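Local coordinates for protein putative rubredoxin reductase (Rhodopseudomonas palustris, PDB 3FG2) that probably passes electrons from NADH through its bound FAD to a ferredoxin of the CYP199A2 system, at residues Gly10-Arg21 / Phe61-Ile72; Val290-Gln299 / Tyr314-Ser322. All coordinates share one frame; numbering follows the deposited sequence.

Both contacts border the same FAD, at different places along it. Contact 1 holds the start of helix 11-22, which begins at the diphosphate; contact 2 holds the start of helix 293-306, which begins at the pyrimidine end of the flavin ring. Their centres lie about 19 Å apart, yet the two helices pack directly on each other: H11 CD2 is 3.8 Å from V293 CG1, and A12 N is 3.7 Å from A296 CB. Contact 1 belongs to the nucleotide-binding fold itself, whereas contact 2 ties that part of the chain to strand 319-324 of the antiparallel C-terminal sheet.

Contact 1: residues Gly10-Arg21 / Phe61-Ile72; sequences GHAGFQVAVSLR and FRPEKFFQDQAI. With FAD (flavin-adenine dinucleotide), chain B.
A chi1 of 169° in F14 sets CG opposite the backbone N and carries the ring off helix 11-22 toward segment 61-72, while F61, whose CG stands anti to its own carbonyl carbon, lays its ring flat against it. The two planes are parallel in an offset stack with centroids 4.5 Å apart, and F61 CB adds a CH-pi contact over the same face of F14. V18 CG2 lies against the opposite face. The next link is T-shaped: F61 turns its edge to the face of H11, CZ meeting H11 CD2 at 3.4 Å, with the planes at 87°. Histidine suits the place because it gives F61 a flat face while its ND1 shares a hydrogen bond of 3.2 Å with the ribityl hydroxyl O4' of FAD.

This is the dinucleotide-binding turn of a Rossmann-type fold, with G10 at the N-cap and G13 in the first helical turn. The bare CA of G10 suits its place, because a CB would collide with FAD O5B. A12 N donates to the phosphate oxygen O1P at 2.6 Å, and the positive end of the helix dipole probably helps to offset the charge of the diphosphate.

Farther along, F66 CE2 touches both F14 CE1 and V18 CG2, and A17 is small enough to let I72 CD1 come within 3.6 Å of its CB. R21 closes the far end by clasping the Schellman turn that ends helix 64-69. Its NE bonds to Q70 O (2.8 Å), a carbonyl pointing almost straight at it and lying close to the guanidinium plane; its NH2 reaches A71 O at 2.8 Å from above the carbonyl plane. NH1 turns instead to G27 O.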
# COMPACT_ATOMS: atom_id res chain seq x y z
N GLY A 10 7.57 -7.99 5.78
CA GLY A 10 7.37 -6.61 5.38
C GLY A 10 6.74 -5.91 6.57
O GLY A 10 6.96 -6.34 7.71
N HIS A 11 5.94 -4.88 6.35
CA HIS A 11 5.31 -4.19 7.47
C HIS A 11 4.56 -5.11 8.43
O HIS A 11 4.88 -5.16 9.61
CB HIS A 11 4.38 -3.08 6.98
CG HIS A 11 5.11 -1.84 6.56
ND1 HIS A 11 5.63 -1.67 5.29
CD2 HIS A 11 5.45 -0.73 7.25
CE1 HIS A 11 6.26 -0.51 5.22
NE2 HIS A 11 6.17 0.08 6.40
N ALA A 12 3.57 -5.84 7.93
CA ALA A 12 2.79 -6.74 8.78
C ALA A 12 3.62 -7.86 9.44
O ALA A 12 3.46 -8.14 10.63
CB ALA A 12 1.64 -7.35 7.98
N GLY A 13 4.48 -8.51 8.66
CA GLY A 13 5.29 -9.58 9.19
C GLY A 13 6.18 -9.12 10.34
O GLY A 13 6.24 -9.76 11.39
N PHE A 14 6.87 -8.01 10.12
CA PHE A 14 7.76 -7.45 11.13
C PHE A 14 6.98 -7.01 12.38
O PHE A 14 7.39 -7.28 13.50
CB PHE A 14 8.51 -6.26 10.55
CG PHE A 14 9.25 -5.45 11.58
CD1 PHE A 14 10.41 -5.93 12.16
CD2 PHE A 14 8.76 -4.21 11.98
CE1 PHE A 14 11.08 -5.19 13.13
CE2 PHE A 14 9.42 -3.46 12.95
CZ PHE A 14 10.58 -3.94 13.52
N GLN A 15 5.86 -6.33 12.16
CA GLN A 15 5.04 -5.84 13.27
C GLN A 15 4.45 -6.93 14.15
O GLN A 15 4.43 -6.79 15.38
CB GLN A 15 3.92 -4.95 12.74
CG GLN A 15 3.15 -4.23 13.84
CD GLN A 15 4.05 -3.32 14.67
OE1 GLN A 15 4.12 -3.44 15.90
NE2 GLN A 15 4.73 -2.39 14.00
N VAL A 16 3.96 -8.01 13.56
CA VAL A 16 3.39 -9.08 14.37
C VAL A 16 4.49 -9.73 15.21
O VAL A 16 4.27 -10.10 16.36
CB VAL A 16 2.69 -10.15 13.50
CG1 VAL A 16 3.71 -10.89 12.67
CG2 VAL A 16 1.93 -11.11 14.39
N ALA A 17 5.68 -9.84 14.64
CA ALA A 17 6.80 -10.43 15.37
C ALA A 17 7.08 -9.56 16.60
O ALA A 17 7.12 -10.05 17.73
CB ALA A 17 8.04 -10.49 14.48
N VAL A 18 7.27 -8.27 16.35
CA VAL A 18 7.55 -7.32 17.41
C VAL A 18 6.43 -7.25 18.45
O VAL A 18 6.69 -7.37 19.64
CB VAL A 18 7.80 -5.92 16.83
CG1 VAL A 18 7.80 -4.88 17.93
CG2 VAL A 18 9.14 -5.92 16.10
N SER A 19 5.19 -7.07 18.00
CA SER A 19 4.06 -6.97 18.91
C SER A 19 3.88 -8.25 19.71
O SER A 19 3.38 -8.22 20.84
CB SER A 19 2.77 -6.67 18.14
OG SER A 19 2.82 -5.37 17.59
N LEU A 20 4.29 -9.36 19.12
CA LEU A 20 4.17 -10.65 19.79
C LEU A 20 5.10 -10.63 21.01
O LEU A 20 4.70 -11.02 22.11
CB LEU A 20 4.57 -11.75 18.81
CG LEU A 20 3.85 -13.11 18.80
CD1 LEU A 20 2.37 -12.97 19.15
CD2 LEU A 20 4.02 -13.71 17.40
N ARG A 21 6.33 -10.16 20.80
CA ARG A 21 7.30 -10.09 21.89
C ARG A 21 6.89 -9.07 22.95
O ARG A 21 6.95 -9.36 24.15
CB ARG A 21 8.69 -9.73 21.36
CG ARG A 21 9.45 -10.91 20.74
CD ARG A 21 9.46 -12.13 21.67
NE ARG A 21 10.37 -13.17 21.20
CZ ARG A 21 10.10 -14.47 21.24
NH1 ARG A 21 8.95 -14.88 21.75
NH2 ARG A 21 10.97 -15.35 20.78
N PHE A 61 13.62 -1.35 9.21
CA PHE A 61 12.75 -1.05 10.35
C PHE A 61 13.64 -0.88 11.58
O PHE A 61 13.66 0.18 12.20
CB PHE A 61 11.76 -2.20 10.59
CG PHE A 61 10.59 -2.21 9.65
CD1 PHE A 61 10.38 -3.30 8.81
CD2 PHE A 61 9.69 -1.15 9.62
CE1 PHE A 61 9.27 -3.33 7.96
CE2 PHE A 61 8.59 -1.17 8.78
CZ PHE A 61 8.38 -2.26 7.95
N ARG A 62 14.37 -1.94 11.91
CA ARG A 62 15.30 -1.95 13.04
C ARG A 62 16.60 -2.56 12.53
O ARG A 62 16.62 -3.23 11.50
CB ARG A 62 14.76 -2.82 14.19
CG ARG A 62 13.39 -2.42 14.70
CD ARG A 62 13.36 -1.00 15.24
NE ARG A 62 12.02 -0.43 15.15
CZ ARG A 62 11.00 -0.77 15.94
NH1 ARG A 62 11.17 -1.68 16.89
NH2 ARG A 62 9.80 -0.23 15.75
N PRO A 63 17.71 -2.31 13.24
CA PRO A 63 18.98 -2.88 12.78
C PRO A 63 19.07 -4.38 13.07
O PRO A 63 18.29 -4.92 13.85
CB PRO A 63 20.02 -2.06 13.55
CG PRO A 63 19.31 -1.74 14.83
CD PRO A 63 17.92 -1.38 14.36
N GLU A 64 20.02 -5.04 12.43
CA GLU A 64 20.21 -6.48 12.58
C GLU A 64 20.22 -6.98 14.03
O GLU A 64 19.59 -7.99 14.35
CB GLU A 64 21.50 -6.88 11.87
CG GLU A 64 21.82 -8.36 11.91
CD GLU A 64 22.68 -8.79 10.75
OE1 GLU A 64 23.63 -8.05 10.39
OE2 GLU A 64 22.42 -9.88 10.18
N LYS A 65 20.94 -6.28 14.90
CA LYS A 65 21.04 -6.66 16.31
C LYS A 65 19.69 -6.74 17.02
O LYS A 65 19.55 -7.44 18.02
CB LYS A 65 21.94 -5.66 17.05
CG LYS A 65 22.06 -5.94 18.54
CD LYS A 65 22.99 -4.95 19.22
CE LYS A 65 23.14 -5.29 20.69
NZ LYS A 65 23.63 -6.68 20.89
N PHE A 66 18.70 -6.02 16.50
CA PHE A 66 17.37 -6.00 17.10
C PHE A 66 16.72 -7.38 17.18
O PHE A 66 16.21 -7.78 18.22
CB PHE A 66 16.45 -5.08 16.30
CG PHE A 66 15.02 -5.10 16.78
CD1 PHE A 66 14.64 -4.42 17.93
CD2 PHE A 66 14.05 -5.81 16.07
CE1 PHE A 66 13.32 -4.44 18.37
CE2 PHE A 66 12.73 -5.85 16.51
CZ PHE A 66 12.36 -5.16 17.66
N PHE A 67 16.74 -8.10 16.06
CA PHE A 67 16.12 -9.42 16.00
C PHE A 67 16.73 -10.43 16.96
O PHE A 67 16.05 -11.34 17.43
CB PHE A 67 16.16 -9.94 14.56
CG PHE A 67 15.50 -9.03 13.57
CD1 PHE A 67 16.18 -7.93 13.05
CD2 PHE A 67 14.17 -9.21 13.22
CE1 PHE A 67 15.54 -7.03 12.20
CE2 PHE A 67 13.52 -8.32 12.38
CZ PHE A 67 14.21 -7.23 11.86
N GLN A 68 18.02 -10.26 17.24
CA GLN A 68 18.73 -11.15 18.15
C GLN A 68 18.30 -10.85 19.58
O GLN A 68 17.93 -11.75 20.34
CB GLN A 68 20.24 -10.95 17.99
CG GLN A 68 20.68 -10.89 16.52
CD GLN A 68 22.18 -10.72 16.35
OE1 GLN A 68 22.80 -9.88 17.01
NE2 GLN A 68 22.77 -11.52 15.46
N ASP A 69 18.33 -9.57 19.95
CA ASP A 69 17.94 -9.13 21.28
C ASP A 69 16.48 -9.46 21.57
O ASP A 69 16.08 -9.61 22.73
CB ASP A 69 18.14 -7.62 21.42
CG ASP A 69 19.57 -7.19 21.14
OD1 ASP A 69 19.84 -5.97 21.16
OD2 ASP A 69 20.42 -8.07 20.91
N GLN A 70 15.68 -9.57 20.51
CA GLN A 70 14.25 -9.84 20.66
C GLN A 70 13.88 -11.31 20.53
O GLN A 70 12.71 -11.68 20.69
CB GLN A 70 13.46 -9.04 19.62
CG GLN A 70 13.60 -7.53 19.76
CD GLN A 70 13.14 -7.03 21.11
OE1 GLN A 70 12.18 -7.55 21.69
NE2 GLN A 70 13.81 -6.01 21.63
N ALA A 71 14.87 -12.16 20.26
CA ALA A 71 14.62 -13.59 20.11
C ALA A 71 13.72 -13.86 18.92
O ALA A 71 12.95 -14.83 18.92
CB ALA A 71 14.00 -14.16 21.38
N ILE A 72 13.80 -12.99 17.91
CA ILE A 72 13.01 -13.16 16.70
C ILE A 72 13.94 -13.74 15.65
O ILE A 72 14.83 -13.06 15.14
CB ILE A 72 12.43 -11.82 16.18
CG1 ILE A 72 11.42 -11.28 17.19
CG2 ILE A 72 11.77 -12.02 14.83
CD1 ILE A 72 10.77 -9.96 16.79
PA FAD B . 4.66 -6.05 2.34
O1A FAD B . 4.57 -6.04 0.85
O2A FAD B . 5.25 -5.04 3.01
O5B FAD B . 5.62 -7.23 2.53
C5B FAD B . 5.39 -8.58 2.01
C4B FAD B . 6.75 -9.30 2.20
O4B FAD B . 6.48 -10.75 2.13
C3B FAD B . 7.80 -9.01 1.11
O3B FAD B . 9.09 -8.71 1.56
C2B FAD B . 7.66 -10.22 0.22
O2B FAD B . 8.76 -10.43 -0.60
C1B FAD B . 7.52 -11.30 1.25
N9A FAD B . 6.93 -12.57 0.81
C8A FAD B . 5.93 -12.75 -0.11
N7A FAD B . 5.62 -14.03 -0.30
C5A FAD B . 6.45 -14.72 0.53
C6A FAD B . 6.61 -16.17 0.78
N6A FAD B . 5.91 -17.11 0.19
N1A FAD B . 7.58 -16.50 1.71
C2A FAD B . 8.34 -15.55 2.35
N3A FAD B . 8.26 -14.21 2.18
C4A FAD B . 7.30 -13.84 1.26
N1 FAD B . 0.97 2.76 2.55
C2 FAD B . 0.67 3.84 3.27
O2 FAD B . -0.15 3.81 4.14
N3 FAD B . 1.33 5.10 3.05
C4 FAD B . 2.30 5.25 2.08
O4 FAD B . 2.84 6.33 1.93
C4X FAD B . 2.64 4.06 1.30
N5 FAD B . 3.60 4.14 0.34
C5X FAD B . 3.90 3.00 -0.39
C6 FAD B . 4.91 3.11 -1.38
C7 FAD B . 5.29 2.02 -2.15
C7M FAD B . 6.37 2.18 -3.19
C8 FAD B . 4.63 0.73 -1.95
C8M FAD B . 4.99 -0.51 -2.75
C9 FAD B . 3.61 0.61 -0.97
C9A FAD B . 3.25 1.74 -0.19
N10 FAD B . 2.22 1.69 0.85
C10 FAD B . 1.92 2.81 1.58
C1' FAD B . 1.55 0.39 1.07
C2' FAD B . 2.29 -0.42 2.18
O2' FAD B . 3.64 -0.55 1.80
C3' FAD B . 1.61 -1.77 2.30
O3' FAD B . 0.26 -1.59 2.71
C4' FAD B . 2.34 -2.63 3.32
O4' FAD B . 3.72 -2.82 2.93
C5' FAD B . 1.64 -3.96 3.41
O5' FAD B . 2.46 -4.84 4.44
P FAD B . 2.57 -6.32 4.23
O1P FAD B . 3.40 -6.76 5.47
O2P FAD B . 1.34 -6.97 4.08
O3P FAD B . 3.32 -6.60 3.01

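Contact 2: residues Val290-Gln299 / Tyr314-Ser322; sequences VESVQNATDQ and YDGYPWFWS. With FAD (flavin-adenine dinucleotide), chain B.
Q294 leans over the indole of W319: its CB lies 3.6 Å from CE2, and CG makes a CH-pi contact above the five-membered ring, 3.5 Å from its centroid. The chain then bends at chi2 (-81°), taking CD to Y317 O and OE1 to within 3.3 Å of P318 CA. At the tip NE2 donates to D298 OD2, 2.7 Å away and nearly straight at 170°; glutamine suits the place, its apolar CB and CG resting on the indole while its amide reaches a carboxylate. Farther along the helix, Q299 CG lies over a face of Y314, and G316 passes close to D298, where a CB would clash.

Here the C-terminal sheet, through edge strand 319-324, meets the flavin domain at the start of helix 293-306. S292 OG caps that helix by accepting from N295 N, and V293 N donates to FAD O2. The pyrimidine edge of the flavin points into the indole face of W321, FAD N3 lying 3.1 Å above the ring plane; the planes are steeply inclined, not stacked. A serine here would probably leave that edge without its aromatic wall and open a gap beside V293 CG2. One water joins Q294 N, W319 O and FAD O2.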
# COMPACT_ATOMS: atom_id res chain seq x y z
N VAL A 290 -7.26 -4.30 2.52
CA VAL A 290 -6.78 -2.93 2.56
C VAL A 290 -5.27 -2.85 2.42
O VAL A 290 -4.55 -3.60 3.08
CB VAL A 290 -7.21 -2.23 3.87
CG1 VAL A 290 -6.62 -0.83 3.93
CG2 VAL A 290 -8.73 -2.18 3.95
N GLU A 291 -4.81 -1.95 1.55
CA GLU A 291 -3.38 -1.77 1.32
C GLU A 291 -2.87 -0.51 1.99
O GLU A 291 -2.92 0.56 1.40
CB GLU A 291 -3.06 -1.64 -0.17
CG GLU A 291 -3.54 -2.75 -1.07
CD GLU A 291 -3.15 -2.50 -2.53
OE1 GLU A 291 -3.80 -3.10 -3.42
OE2 GLU A 291 -2.21 -1.71 -2.79
N SER A 292 -2.39 -0.62 3.22
CA SER A 292 -1.86 0.54 3.91
C SER A 292 -1.03 0.08 5.10
O SER A 292 -1.22 -1.01 5.63
CB SER A 292 -3.00 1.45 4.38
OG SER A 292 -3.73 0.87 5.45
N VAL A 293 -0.09 0.93 5.52
CA VAL A 293 0.76 0.62 6.65
C VAL A 293 -0.11 0.48 7.88
O VAL A 293 0.13 -0.38 8.73
CB VAL A 293 1.79 1.74 6.88
CG1 VAL A 293 2.52 1.52 8.18
CG2 VAL A 293 2.76 1.78 5.71
N GLN A 294 -1.12 1.33 7.96
CA GLN A 294 -2.05 1.31 9.08
C GLN A 294 -2.67 -0.07 9.20
O GLN A 294 -2.66 -0.68 10.26
CB GLN A 294 -3.13 2.38 8.86
CG GLN A 294 -4.36 2.24 9.75
CD GLN A 294 -5.35 1.21 9.22
OE1 GLN A 294 -5.66 1.20 8.03
NE2 GLN A 294 -5.84 0.36 10.10
N ASN A 295 -3.20 -0.56 8.08
CA ASN A 295 -3.83 -1.87 8.07
C ASN A 295 -2.88 -3.00 8.44
O ASN A 295 -3.23 -3.89 9.20
CB ASN A 295 -4.43 -2.14 6.69
CG ASN A 295 -5.11 -3.48 6.61
OD1 ASN A 295 -4.62 -4.40 5.95
ND2 ASN A 295 -6.25 -3.60 7.29
N ALA A 296 -1.67 -2.96 7.89
CA ALA A 296 -0.69 -4.00 8.17
C ALA A 296 -0.34 -3.98 9.65
O ALA A 296 -0.27 -5.02 10.31
CB ALA A 296 0.58 -3.76 7.33
N THR A 297 -0.13 -2.78 10.17
CA THR A 297 0.24 -2.57 11.55
C THR A 297 -0.86 -2.96 12.54
O THR A 297 -0.63 -3.77 13.44
CB THR A 297 0.64 -1.10 11.77
OG1 THR A 297 1.81 -0.82 10.98
CG2 THR A 297 0.92 -0.82 13.22
N ASP A 298 -2.05 -2.39 12.39
CA ASP A 298 -3.14 -2.69 13.31
C ASP A 298 -3.54 -4.15 13.25
O ASP A 298 -3.86 -4.76 14.27
CB ASP A 298 -4.36 -1.82 13.01
CG ASP A 298 -4.09 -0.34 13.21
OD1 ASP A 298 -3.18 0.02 14.00
OD2 ASP A 298 -4.80 0.47 12.57
N GLN A 299 -3.51 -4.73 12.06
CA GLN A 299 -3.86 -6.13 11.94
C GLN A 299 -2.84 -6.98 12.67
O GLN A 299 -3.19 -7.96 13.34
CB GLN A 299 -3.96 -6.54 10.47
CG GLN A 299 -5.37 -6.43 9.91
CD GLN A 299 -5.49 -6.98 8.51
OE1 GLN A 299 -4.82 -7.95 8.15
NE2 GLN A 299 -6.36 -6.38 7.71
N TYR A 314 -11.08 -7.62 14.73
CA TYR A 314 -10.20 -6.60 14.17
C TYR A 314 -11.00 -5.34 13.88
O TYR A 314 -12.07 -5.41 13.28
CB TYR A 314 -9.56 -7.10 12.87
CG TYR A 314 -8.79 -6.02 12.18
CD1 TYR A 314 -7.63 -5.51 12.76
CD2 TYR A 314 -9.24 -5.46 10.99
CE1 TYR A 314 -6.94 -4.44 12.18
CE2 TYR A 314 -8.56 -4.38 10.39
CZ TYR A 314 -7.40 -3.89 11.01
OH TYR A 314 -6.71 -2.84 10.45
N ASP A 315 -10.50 -4.18 14.32
CA ASP A 315 -11.20 -2.92 14.08
C ASP A 315 -10.25 -1.74 13.89
O ASP A 315 -10.57 -0.61 14.29
CB ASP A 315 -12.18 -2.62 15.22
CG ASP A 315 -13.16 -1.50 14.87
OD1 ASP A 315 -13.81 -0.97 15.80
OD2 ASP A 315 -13.30 -1.14 13.68
N GLY A 316 -9.09 -1.98 13.29
CA GLY A 316 -8.16 -0.90 13.06
C GLY A 316 -8.83 0.09 12.12
O GLY A 316 -9.14 -0.27 10.99
N TYR A 317 -9.06 1.32 12.56
CA TYR A 317 -9.71 2.28 11.68
C TYR A 317 -8.77 2.68 10.55
O TYR A 317 -7.65 3.15 10.78
CB TYR A 317 -10.15 3.53 12.42
CG TYR A 317 -11.27 4.20 11.68
CD1 TYR A 317 -12.60 3.78 11.85
CD2 TYR A 317 -11.01 5.18 10.72
CE1 TYR A 317 -13.63 4.32 11.09
CE2 TYR A 317 -12.04 5.73 9.95
CZ TYR A 317 -13.35 5.29 10.14
OH TYR A 317 -14.38 5.84 9.41
N PRO A 318 -9.23 2.53 9.30
CA PRO A 318 -8.47 2.84 8.09
C PRO A 318 -8.14 4.30 7.79
O PRO A 318 -8.99 5.19 7.84
CB PRO A 318 -9.33 2.22 6.99
CG PRO A 318 -10.71 2.48 7.48
CD PRO A 318 -10.61 2.11 8.95
N TRP A 319 -6.87 4.53 7.48
CA TRP A 319 -6.37 5.84 7.10
C TRP A 319 -5.15 5.64 6.21
O TRP A 319 -4.39 4.68 6.38
CB TRP A 319 -6.04 6.72 8.31
CG TRP A 319 -5.19 6.11 9.37
CD1 TRP A 319 -5.61 5.40 10.46
CD2 TRP A 319 -3.76 6.20 9.47
NE1 TRP A 319 -4.53 5.04 11.24
CE2 TRP A 319 -3.39 5.52 10.66
CE3 TRP A 319 -2.76 6.78 8.68
CZ2 TRP A 319 -2.05 5.41 11.07
CZ3 TRP A 319 -1.44 6.68 9.09
CH2 TRP A 319 -1.10 5.99 10.28
N PHE A 320 -4.97 6.53 5.24
CA PHE A 320 -3.87 6.43 4.30
C PHE A 320 -3.25 7.81 4.07
O PHE A 320 -3.77 8.82 4.56
CB PHE A 320 -4.39 5.92 2.96
CG PHE A 320 -5.50 4.89 3.07
CD1 PHE A 320 -5.25 3.55 2.79
CD2 PHE A 320 -6.79 5.27 3.43
CE1 PHE A 320 -6.28 2.60 2.87
CE2 PHE A 320 -7.83 4.33 3.50
CZ PHE A 320 -7.57 2.99 3.22
N TRP A 321 -2.15 7.84 3.34
CA TRP A 321 -1.50 9.10 3.00
C TRP A 321 -0.67 8.95 1.74
O TRP A 321 -0.38 7.84 1.31
CB TRP A 321 -0.65 9.61 4.16
CG TRP A 321 0.75 9.05 4.24
CD1 TRP A 321 1.87 9.56 3.64
CD2 TRP A 321 1.17 7.91 4.98
NE1 TRP A 321 2.96 8.80 3.98
CE2 TRP A 321 2.56 7.78 4.80
CE3 TRP A 321 0.50 6.97 5.79
CZ2 TRP A 321 3.31 6.75 5.40
CZ3 TRP A 321 1.25 5.95 6.38
CH2 TRP A 321 2.64 5.85 6.18
N SER A 322 -0.31 10.08 1.13
CA SER A 322 0.48 10.07 -0.09
C SER A 322 1.24 11.39 -0.15
O SER A 322 0.70 12.44 0.19
CB SER A 322 -0.45 9.94 -1.31
OG SER A 322 0.29 9.78 -2.50
PA FAD B . 4.66 -6.05 2.34
O1A FAD B . 4.57 -6.04 0.85
O2A FAD B . 5.25 -5.04 3.01
O5B FAD B . 5.62 -7.23 2.53
C5B FAD B . 5.39 -8.58 2.01
C4B FAD B . 6.75 -9.30 2.20
O4B FAD B . 6.48 -10.75 2.13
C3B FAD B . 7.80 -9.01 1.11
O3B FAD B . 9.09 -8.71 1.56
C2B FAD B . 7.66 -10.22 0.22
O2B FAD B . 8.76 -10.43 -0.60
C1B FAD B . 7.52 -11.30 1.25
N9A FAD B . 6.93 -12.57 0.81
C8A FAD B . 5.93 -12.75 -0.11
N7A FAD B . 5.62 -14.03 -0.30
C5A FAD B . 6.45 -14.72 0.53
C6A FAD B . 6.61 -16.17 0.78
N6A FAD B . 5.91 -17.11 0.19
N1A FAD B . 7.58 -16.50 1.71
C2A FAD B . 8.34 -15.55 2.35
N3A FAD B . 8.26 -14.21 2.18
C4A FAD B . 7.30 -13.84 1.26
N1 FAD B . 0.97 2.76 2.55
C2 FAD B . 0.67 3.84 3.27
O2 FAD B . -0.15 3.81 4.14
N3 FAD B . 1.33 5.10 3.05
C4 FAD B . 2.30 5.25 2.08
O4 FAD B . 2.84 6.33 1.93
C4X FAD B . 2.64 4.06 1.30
N5 FAD B . 3.60 4.14 0.34
C5X FAD B . 3.90 3.00 -0.39
C6 FAD B . 4.91 3.11 -1.38
C7 FAD B . 5.29 2.02 -2.15
C7M FAD B . 6.37 2.18 -3.19
C8 FAD B . 4.63 0.73 -1.95
C8M FAD B . 4.99 -0.51 -2.75
C9 FAD B . 3.61 0.61 -0.97
C9A FAD B . 3.25 1.74 -0.19
N10 FAD B . 2.22 1.69 0.85
C10 FAD B . 1.92 2.81 1.58
C1' FAD B . 1.55 0.39 1.07
C2' FAD B . 2.29 -0.42 2.18
O2' FAD B . 3.64 -0.55 1.80
C3' FAD B . 1.61 -1.77 2.30
O3' FAD B . 0.26 -1.59 2.71
C4' FAD B . 2.34 -2.63 3.32
O4' FAD B . 3.72 -2.82 2.93
C5' FAD B . 1.64 -3.96 3.41
O5' FAD B . 2.46 -4.84 4.44
P FAD B . 2.57 -6.32 4.23
O1P FAD B . 3.40 -6.76 5.47
O2P FAD B . 1.34 -6.97 4.08
O3P FAD B . 3.32 -6.60 3.01
O HOH W 1 -1.76 4.04 6.60
O HOH W 2 -6.30 3.07 13.26